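Long-range contacts in CELL division control protein 6 (PDB 1FNN), which binds ADP and magnesium in an AAA+ ATPase module and is probably involved in regulating the initiation of DNA replication: residues 310-318 / 330-339; 85-94 / 139-147. All blocks are in the same frame, centred on the assembly; numbering follows the deposited sequence.

Contact 1: 310-318 / 330-339; sequences TFGDAEESY and RVHSQLWSYL
Tyr318 and Glu315 make the polar links to 330-339 in this helix-turn-helix pair of the C-terminal winged-helix domain. The backbone N of Arg330 donates to Tyr318 OH over 2.8 Å. The bond is almost straight at 174°, and the donor lies at the ring's edge, near its plane. The same hydroxyl is hydrogen-bonded to His289 of helix 288-304, so two partners fix the end of the tyrosine. Glu315 OE1 accepts from His332 ND1 at 2.9 Å through its syn lone pair. The carboxylate oxygen is tilted slightly out of the imidazole plane. A water donates to both Glu315 OE2 and Arg330 O, so each carboxylate oxygen has a partner. The extended glutamate chain, with CG anti to the backbone N (chi1 177°), carries the carboxylate across to the start of helix 332-339.

Apolar packing continues from these bonds. Helices 311-318 and 332-339 run at 112° to each other. The Phe311 side chain is a knob in a hole formed by His332, Leu335, Trp336 and Leu339. The Phe311 edge is turned toward the imidazole face in an offset edge-to-face pair, with Phe311 CE2 3.4 Å from His332 CE1. The Trp336 indole meets Phe311 obliquely, while Leu339 CD2 touches the phenyl edge. The two methyls of Leu335 divide their work. Leu335 CD1 lies against both the Glu315 chain and Tyr318, 3.6 Å from Glu315 CG. Leu335 CD2 makes a CH-pi contact over one face of the Tyr318 ring, 3.8 Å from its centroid.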
loop_
_atom_site.group_PDB
_atom_site.type_symbol
_atom_site.label_atom_id
_atom_site.label_comp_id
_atom_site.label_asym_id
_atom_site.label_seq_id
_atom_site.Cartn_x
_atom_site.Cartn_y
_atom_site.Cartn_z
ATOM N N THR A 310 20.879 6.555 19.145
ATOM C CA THR A 310 21.415 5.252 19.522
ATOM C C THR A 310 20.856 4.796 20.865
ATOM O O THR A 310 20.418 5.655 21.630
ATOM C CB THR A 310 22.953 5.276 19.598
ATOM O OG1 THR A 310 23.371 6.204 20.606
ATOM C CG2 THR A 310 23.546 5.700 18.263
ATOM N N PHE A 311 20.895 3.539 21.221
ATOM C CA PHE A 311 20.498 3.044 22.535
ATOM C C PHE A 311 21.370 3.694 23.612
ATOM O O PHE A 311 20.846 4.142 24.641
ATOM C CB PHE A 311 20.525 1.517 22.604
ATOM C CG PHE A 311 20.106 0.975 23.967
ATOM C CD1 PHE A 311 18.828 0.500 24.162
ATOM C CD2 PHE A 311 20.985 0.952 25.025
ATOM C CE1 PHE A 311 18.427 0.006 25.390
ATOM C CE2 PHE A 311 20.599 0.462 26.261
ATOM C CZ PHE A 311 19.314 -0.011 26.437
ATOM N N GLY A 312 22.667 3.875 23.366
ATOM C CA GLY A 312 23.552 4.536 24.319
ATOM C C GLY A 312 23.156 5.970 24.606
ATOM O O GLY A 312 23.198 6.516 25.730
ATOM N N ASP A 313 22.745 6.693 23.539
ATOM C CA ASP A 313 22.228 8.034 23.695
ATOM C C ASP A 313 21.027 8.035 24.648
ATOM O O ASP A 313 20.880 8.940 25.481
ATOM C CB ASP A 313 21.752 8.619 22.351
ATOM C CG ASP A 313 21.397 10.087 22.377
ATOM O OD1 ASP A 313 21.153 10.693 23.450
ATOM O OD2 ASP A 313 21.349 10.701 21.273
ATOM N N ALA A 314 20.051 7.181 24.355
ATOM C CA ALA A 314 18.834 7.134 25.168
ATOM C C ALA A 314 19.177 6.832 26.660
ATOM O O ALA A 314 18.478 7.285 27.561
ATOM C CB ALA A 314 17.994 6.008 24.566
ATOM N N GLU A 315 20.082 5.915 26.889
ATOM C CA GLU A 315 20.487 5.520 28.252
ATOM C C GLU A 315 21.207 6.650 28.974
ATOM O O GLU A 315 20.745 7.059 30.060
ATOM C CB GLU A 315 21.337 4.247 28.267
ATOM C CG GLU A 315 21.797 3.939 29.707
ATOM C CD GLU A 315 22.335 2.537 29.873
ATOM O OE1 GLU A 315 22.768 1.964 28.862
ATOM O OE2 GLU A 315 22.332 1.984 31.003
ATOM N N GLU A 316 22.056 7.417 28.287
ATOM C CA GLU A 316 22.630 8.601 28.930
ATOM C C GLU A 316 21.590 9.656 29.199
ATOM O O GLU A 316 21.582 10.356 30.230
ATOM C CB GLU A 316 23.840 9.152 28.161
ATOM C CG GLU A 316 25.061 8.250 28.334
ATOM C CD GLU A 316 25.363 7.947 29.808
ATOM O OE1 GLU A 316 25.300 8.877 30.651
ATOM O OE2 GLU A 316 25.656 6.765 30.115
ATOM N N SER A 317 20.616 9.826 28.302
ATOM C CA SER A 317 19.526 10.762 28.509
ATOM C C SER A 317 18.691 10.317 29.728
ATOM O O SER A 317 18.119 11.155 30.439
ATOM C CB SER A 317 18.652 10.773 27.230
ATOM O OG SER A 317 17.518 11.607 27.426
ATOM N N TYR A 318 18.433 9.028 29.791
ATOM C CA TYR A 318 17.608 8.395 30.809
ATOM C C TYR A 318 18.214 8.577 32.220
ATOM O O TYR A 318 17.498 8.926 33.157
ATOM C CB TYR A 318 17.419 6.905 30.476
ATOM C CG TYR A 318 16.855 6.063 31.623
ATOM C CD1 TYR A 318 15.515 6.022 31.947
ATOM C CD2 TYR A 318 17.729 5.289 32.396
ATOM C CE1 TYR A 318 15.018 5.256 32.989
ATOM C CE2 TYR A 318 17.242 4.516 33.445
ATOM C CZ TYR A 318 15.916 4.502 33.733
ATOM O OH TYR A 318 15.456 3.714 34.796
ATOM N N ARG A 330 17.468 2.488 36.375
ATOM C CA ARG A 330 17.531 1.071 36.246
ATOM C C ARG A 330 18.759 0.732 35.394
ATOM O O ARG A 330 19.313 1.574 34.697
ATOM C CB ARG A 330 16.276 0.433 35.639
ATOM C CG ARG A 330 15.018 0.729 36.464
ATOM C CD ARG A 330 15.160 0.014 37.844
ATOM N NE ARG A 330 14.037 0.427 38.705
ATOM C CZ ARG A 330 12.838 -0.130 38.622
ATOM N NH1 ARG A 330 11.863 0.290 39.428
ATOM N NH2 ARG A 330 12.559 -1.101 37.761
ATOM N N VAL A 331 19.024 -0.555 35.388
ATOM C CA VAL A 331 20.268 -1.029 34.743
ATOM C C VAL A 331 20.061 -1.263 33.263
ATOM O O VAL A 331 18.989 -1.704 32.838
ATOM C CB VAL A 331 20.622 -2.291 35.572
ATOM C CG1 VAL A 331 20.099 -3.558 34.964
ATOM C CG2 VAL A 331 22.065 -2.260 35.987
ATOM N N HIS A 332 21.162 -1.286 32.521
ATOM C CA HIS A 332 21.176 -1.517 31.090
ATOM C C HIS A 332 20.271 -2.623 30.607
ATOM O O HIS A 332 19.504 -2.396 29.665
ATOM C CB HIS A 332 22.637 -1.763 30.669
ATOM C CG HIS A 332 22.854 -1.909 29.197
ATOM N ND1 HIS A 332 23.193 -0.846 28.376
ATOM C CD2 HIS A 332 22.783 -3.002 28.396
ATOM C CE1 HIS A 332 23.318 -1.292 27.131
ATOM N NE2 HIS A 332 23.075 -2.591 27.115
ATOM N N SER A 333 20.295 -3.834 31.169
ATOM C CA SER A 333 19.467 -4.938 30.689
ATOM C C SER A 333 17.991 -4.695 30.897
ATOM O O SER A 333 17.102 -5.077 30.109
ATOM C CB SER A 333 19.868 -6.239 31.429
ATOM O OG SER A 333 19.643 -6.019 32.818
ATOM N N GLN A 334 17.679 -3.964 31.989
ATOM C CA GLN A 334 16.296 -3.560 32.189
ATOM C C GLN A 334 15.890 -2.558 31.084
ATOM O O GLN A 334 14.751 -2.597 30.573
ATOM C CB GLN A 334 16.187 -2.883 33.569
ATOM C CG GLN A 334 16.251 -3.908 34.700
ATOM C CD GLN A 334 15.503 -3.421 35.941
ATOM O OE1 GLN A 334 14.331 -3.029 35.893
ATOM N NE2 GLN A 334 16.197 -3.447 37.048
ATOM N N LEU A 335 16.779 -1.642 30.714
ATOM C CA LEU A 335 16.352 -0.655 29.678
ATOM C C LEU A 335 16.027 -1.332 28.349
ATOM O O LEU A 335 15.206 -0.955 27.508
ATOM C CB LEU A 335 17.426 0.419 29.562
ATOM C CG LEU A 335 17.718 1.190 30.876
ATOM C CD1 LEU A 335 18.695 2.321 30.657
ATOM C CD2 LEU A 335 16.401 1.676 31.445
ATOM N N TRP A 336 16.842 -2.334 28.052
ATOM C CA TRP A 336 16.700 -3.217 26.905
ATOM C C TRP A 336 15.365 -3.882 26.820
ATOM O O TRP A 336 14.710 -3.875 25.753
ATOM C CB TRP A 336 17.916 -4.171 26.963
ATOM C CG TRP A 336 18.251 -4.420 25.526
ATOM C CD1 TRP A 336 18.891 -3.572 24.670
ATOM C CD2 TRP A 336 17.937 -5.607 24.800
ATOM N NE1 TRP A 336 19.001 -4.162 23.435
ATOM C CE2 TRP A 336 18.423 -5.414 23.491
ATOM C CE3 TRP A 336 17.298 -6.802 25.130
ATOM C CZ2 TRP A 336 18.289 -6.384 22.503
ATOM C CZ3 TRP A 336 17.166 -7.764 24.149
ATOM C CH2 TRP A 336 17.660 -7.545 22.853
ATOM N N SER A 337 14.816 -4.411 27.926
ATOM C CA SER A 337 13.472 -4.956 27.893
ATOM C C SER A 337 12.454 -3.831 27.738
ATOM O O SER A 337 11.414 -4.147 27.184
ATOM C CB SER A 337 13.067 -5.730 29.179
ATOM O OG SER A 337 14.276 -6.416 29.553
ATOM N N TYR A 338 12.664 -2.673 28.358
ATOM C CA TYR A 338 11.681 -1.609 28.128
ATOM C C TYR A 338 11.677 -1.261 26.628
ATOM O O TYR A 338 10.604 -0.995 26.114
ATOM C CB TYR A 338 12.031 -0.347 28.902
ATOM C CG TYR A 338 11.938 -0.490 30.432
ATOM C CD1 TYR A 338 12.821 0.238 31.197
ATOM C CD2 TYR A 338 11.016 -1.313 31.042
ATOM C CE1 TYR A 338 12.792 0.156 32.592
ATOM C CE2 TYR A 338 10.975 -1.404 32.443
ATOM C CZ TYR A 338 11.859 -0.673 33.188
ATOM O OH TYR A 338 11.842 -0.745 34.576
ATOM N N LEU A 339 12.873 -1.163 26.028
ATOM C CA LEU A 339 12.882 -0.832 24.586
ATOM C C LEU A 339 12.159 -1.876 23.749
ATOM O O LEU A 339 11.379 -1.546 22.836
ATOM C CB LEU A 339 14.319 -0.701 24.066
ATOM C CG LEU A 339 14.379 -0.295 22.567
ATOM C CD1 LEU A 339 13.686 1.054 22.370
ATOM C CD2 LEU A 339 15.837 -0.271 22.193
HETATM O O HOH W 1 21.104 2.994 33.224
#

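Contact 2: 85-94 / 139-147; sequences RNFTAIIGEI and PDILSTFIR
Phe145 pushes its ring into a hollow lined by Phe87, Ile90, Ile91 and Ile94. Both helices belong to the AAA+ ATPase domain, a P-loop fold, and this contact joins them within its hydrophobic core. Helices 87-94 and 139-147 run in roughly the same direction, at 35° to each other. Their axes are 11.3 Å apart at closest approach, a gap spanned by large apolar side chains.

The outer end of the Phe145 ring is the main bump. Phe145 CZ meets Phe87 CE1 at 3.7 Å and Ile90 CG2 at 3.8 Å. Ile94 points back at the ring and sets its CD1 3.7 Å from Phe145 CE2. Ile91 CD1 approaches the ring edge more loosely. The two phenyl planes are only 20° apart, but the rings are displaced so far that little of one lies over the other. A trans first torsion (chi1 -173°) swings the Phe87 ring toward helix 139-147. That ring also touches Phe112 and Leu113 of helix 109-122. Ile90 and Ile94 reach Ile79 of strand 75-80, so the hollow is continuous with the packing against the central sheet.

Ile141 supplies a second bump, nearer the N-terminal ends of both helices. Ile141 CG2 meets Ile90 CD1 at 3.7 Å. Its other branch extends toward the turn that leads into helix 87-94, beside the Asn86 N-cap. There Ile141 CD1 lies 3.2 Å from Arg85 O and 3.4 Å from Phe87 N.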
loop_
_atom_site.group_PDB
_atom_site.type_symbol
_atom_site.label_atom_id
_atom_site.label_comp_id
_atom_site.label_asym_id
_atom_site.label_seq_id
_atom_site.Cartn_x
_atom_site.Cartn_y
_atom_site.Cartn_z
ATOM N N ARG A 85 -20.343 -1.019 -9.600
ATOM C CA ARG A 85 -20.591 -2.192 -8.762
ATOM C C ARG A 85 -21.690 -3.127 -9.206
ATOM O O ARG A 85 -21.557 -4.348 -9.021
ATOM C CB ARG A 85 -20.917 -1.737 -7.327
ATOM C CG ARG A 85 -19.715 -1.074 -6.676
ATOM C CD ARG A 85 -19.975 -0.670 -5.230
ATOM N NE ARG A 85 -18.859 0.112 -4.721
ATOM C CZ ARG A 85 -18.670 0.478 -3.461
ATOM N NH1 ARG A 85 -19.541 0.134 -2.522
ATOM N NH2 ARG A 85 -17.601 1.195 -3.137
ATOM N N ASN A 86 -22.736 -2.573 -9.805
ATOM C CA ASN A 86 -23.832 -3.447 -10.239
ATOM C C ASN A 86 -23.670 -3.683 -11.731
ATOM O O ASN A 86 -22.820 -3.030 -12.329
ATOM C CB ASN A 86 -25.186 -2.811 -9.910
ATOM C CG ASN A 86 -25.250 -1.403 -10.489
ATOM O OD1 ASN A 86 -25.270 -1.256 -11.713
ATOM N ND2 ASN A 86 -25.276 -0.420 -9.606
ATOM N N PHE A 87 -24.390 -4.660 -12.254
ATOM C CA PHE A 87 -24.362 -5.077 -13.622
ATOM C C PHE A 87 -24.512 -3.911 -14.604
ATOM O O PHE A 87 -23.796 -3.850 -15.602
ATOM C CB PHE A 87 -25.478 -6.116 -13.940
ATOM C CG PHE A 87 -25.256 -6.624 -15.351
ATOM C CD1 PHE A 87 -24.265 -7.568 -15.591
ATOM C CD2 PHE A 87 -26.008 -6.170 -16.417
ATOM C CE1 PHE A 87 -24.037 -8.043 -16.861
ATOM C CE2 PHE A 87 -25.774 -6.649 -17.693
ATOM C CZ PHE A 87 -24.796 -7.582 -17.921
ATOM N N THR A 88 -25.508 -3.060 -14.378
ATOM C CA THR A 88 -25.787 -1.941 -15.257
ATOM C C THR A 88 -24.627 -0.959 -15.311
ATOM O O THR A 88 -24.317 -0.449 -16.387
ATOM C CB THR A 88 -27.079 -1.209 -14.813
ATOM O OG1 THR A 88 -28.157 -2.151 -14.950
ATOM C CG2 THR A 88 -27.374 -0.004 -15.684
ATOM N N ALA A 89 -24.053 -0.615 -14.164
ATOM C CA ALA A 89 -22.910 0.287 -14.133
ATOM C C ALA A 89 -21.717 -0.332 -14.866
ATOM O O ALA A 89 -21.013 0.381 -15.572
ATOM C CB ALA A 89 -22.532 0.632 -12.694
ATOM N N ILE A 90 -21.408 -1.592 -14.624
ATOM C CA ILE A 90 -20.248 -2.250 -15.239
ATOM C C ILE A 90 -20.401 -2.451 -16.738
ATOM O O ILE A 90 -19.527 -2.093 -17.538
ATOM C CB ILE A 90 -19.999 -3.618 -14.575
ATOM C CG1 ILE A 90 -19.577 -3.418 -13.120
ATOM C CG2 ILE A 90 -18.912 -4.387 -15.335
ATOM C CD1 ILE A 90 -19.817 -4.646 -12.251
ATOM N N ILE A 91 -21.552 -3.000 -17.160
ATOM C CA ILE A 91 -21.784 -3.173 -18.600
ATOM C C ILE A 91 -21.768 -1.843 -19.321
ATOM O O ILE A 91 -21.311 -1.733 -20.480
ATOM C CB ILE A 91 -23.083 -3.972 -18.858
ATOM C CG1 ILE A 91 -23.044 -4.609 -20.249
ATOM C CG2 ILE A 91 -24.314 -3.110 -18.721
ATOM C CD1 ILE A 91 -22.115 -5.805 -20.328
ATOM N N GLY A 92 -22.307 -0.784 -18.703
ATOM C CA GLY A 92 -22.227 0.549 -19.251
ATOM C C GLY A 92 -20.787 1.024 -19.444
ATOM O O GLY A 92 -20.458 1.656 -20.463
ATOM N N GLU A 93 -19.914 0.792 -18.453
ATOM C CA GLU A 93 -18.521 1.211 -18.584
ATOM C C GLU A 93 -17.784 0.360 -19.616
ATOM O O GLU A 93 -17.113 0.911 -20.497
ATOM C CB GLU A 93 -17.814 1.209 -17.225
ATOM C CG GLU A 93 -16.335 1.579 -17.292
ATOM C CD GLU A 93 -16.091 2.975 -17.838
ATOM O OE1 GLU A 93 -17.105 3.705 -17.985
ATOM O OE2 GLU A 93 -14.911 3.329 -18.113
ATOM N N ILE A 94 -18.108 -0.932 -19.732
ATOM C CA ILE A 94 -17.517 -1.783 -20.762
ATOM C C ILE A 94 -17.935 -1.303 -22.141
ATOM O O ILE A 94 -17.166 -1.191 -23.092
ATOM C CB ILE A 94 -18.006 -3.246 -20.594
ATOM C CG1 ILE A 94 -17.324 -3.853 -19.370
ATOM C CG2 ILE A 94 -17.711 -4.125 -21.811
ATOM C CD1 ILE A 94 -17.856 -5.202 -18.923
ATOM N N PRO A 139 -21.385 -11.449 -5.737
ATOM C CA PRO A 139 -20.839 -12.665 -6.318
ATOM C C PRO A 139 -21.488 -13.080 -7.620
ATOM O O PRO A 139 -20.800 -13.534 -8.543
ATOM C CB PRO A 139 -21.041 -13.674 -5.188
ATOM C CG PRO A 139 -20.925 -12.869 -3.935
ATOM C CD PRO A 139 -21.556 -11.542 -4.269
ATOM N N ASP A 140 -22.781 -12.868 -7.828
ATOM C CA ASP A 140 -23.488 -13.209 -9.048
ATOM C C ASP A 140 -23.019 -12.401 -10.259
ATOM O O ASP A 140 -22.986 -12.899 -11.384
ATOM C CB ASP A 140 -24.999 -13.070 -8.841
ATOM C CG ASP A 140 -25.618 -11.738 -9.186
ATOM O OD1 ASP A 140 -24.902 -10.739 -9.408
ATOM O OD2 ASP A 140 -26.867 -11.643 -9.247
ATOM N N ILE A 141 -22.648 -11.149 -10.054
ATOM C CA ILE A 141 -22.055 -10.328 -11.102
ATOM C C ILE A 141 -20.695 -10.882 -11.489
ATOM O O ILE A 141 -20.393 -11.057 -12.673
ATOM C CB ILE A 141 -21.896 -8.871 -10.613
ATOM C CG1 ILE A 141 -23.297 -8.304 -10.381
ATOM C CG2 ILE A 141 -21.102 -8.037 -11.605
ATOM C CD1 ILE A 141 -23.303 -6.861 -9.923
ATOM N N LEU A 142 -19.875 -11.121 -10.458
ATOM C CA LEU A 142 -18.554 -11.701 -10.704
ATOM C C LEU A 142 -18.673 -12.995 -11.498
ATOM O O LEU A 142 -17.934 -13.183 -12.468
ATOM C CB LEU A 142 -17.814 -11.921 -9.390
ATOM C CG LEU A 142 -16.393 -11.420 -9.198
ATOM C CD1 LEU A 142 -15.681 -12.199 -8.099
ATOM C CD2 LEU A 142 -15.546 -11.467 -10.459
ATOM N N SER A 143 -19.576 -13.910 -11.095
ATOM C CA SER A 143 -19.777 -15.134 -11.867
ATOM C C SER A 143 -20.211 -14.889 -13.299
ATOM O O SER A 143 -19.777 -15.582 -14.230
ATOM C CB SER A 143 -20.813 -16.049 -11.171
ATOM O OG SER A 143 -20.292 -16.230 -9.848
ATOM N N THR A 144 -21.193 -14.010 -13.504
ATOM C CA THR A 144 -21.556 -13.678 -14.890
ATOM C C THR A 144 -20.302 -13.386 -15.708
ATOM O O THR A 144 -20.132 -14.016 -16.753
ATOM C CB THR A 144 -22.508 -12.482 -14.929
ATOM O OG1 THR A 144 -23.711 -12.900 -14.269
ATOM C CG2 THR A 144 -22.816 -12.065 -16.364
ATOM N N PHE A 145 -19.430 -12.473 -15.267
ATOM C CA PHE A 145 -18.270 -12.143 -16.113
ATOM C C PHE A 145 -17.259 -13.247 -16.194
ATOM O O PHE A 145 -16.745 -13.558 -17.282
ATOM C CB PHE A 145 -17.637 -10.813 -15.641
ATOM C CG PHE A 145 -18.587 -9.689 -16.004
ATOM C CD1 PHE A 145 -19.374 -9.082 -15.066
ATOM C CD2 PHE A 145 -18.665 -9.265 -17.324
ATOM C CE1 PHE A 145 -20.238 -8.064 -15.401
ATOM C CE2 PHE A 145 -19.528 -8.245 -17.667
ATOM C CZ PHE A 145 -20.314 -7.645 -16.711
ATOM N N ILE A 146 -17.055 -13.973 -15.093
ATOM C CA ILE A 146 -16.180 -15.135 -15.124
ATOM C C ILE A 146 -16.631 -16.158 -16.143
ATOM O O ILE A 146 -15.772 -16.701 -16.844
ATOM C CB ILE A 146 -16.100 -15.820 -13.726
ATOM C CG1 ILE A 146 -15.325 -14.887 -12.789
ATOM C CG2 ILE A 146 -15.428 -17.180 -13.843
ATOM C CD1 ILE A 146 -15.504 -15.161 -11.302
ATOM N N ARG A 147 -17.927 -16.418 -16.254
ATOM C CA ARG A 147 -18.439 -17.441 -17.156
ATOM C C ARG A 147 -18.480 -17.018 -18.614
ATOM O O ARG A 147 -18.226 -17.857 -19.487
ATOM C CB ARG A 147 -19.856 -17.872 -16.726
ATOM C CG ARG A 147 -19.810 -18.727 -15.466
ATOM C CD ARG A 147 -21.164 -18.897 -14.782
ATOM N NE ARG A 147 -21.236 -20.253 -14.273
ATOM C CZ ARG A 147 -22.128 -20.990 -13.663
ATOM N NH1 ARG A 147 -23.341 -20.563 -13.340
ATOM N NH2 ARG A 147 -21.791 -22.243 -13.352
#

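From the N terminus, contact 2 comes first. Helix 87-97 follows strand 75-80, and helix 139-148 follows strand 127-132, which lies next to strand 75-80 in the parallel sheet. The loop it closes has 44 residues between 85-94 and 139-147, among them helix 109-122. The chain then completes the AAA+ domain and runs through the lid before reaching the winged-helix domain. There contact 1 closes a much shorter loop, with 11 residues between 310-318 and 330-339. The two loops are in series, neither nested nor crossed. Contacts 1 and 2 lie on opposite sides of the chain's centre, about 58 Å apart between centres, and each ties together its own domain.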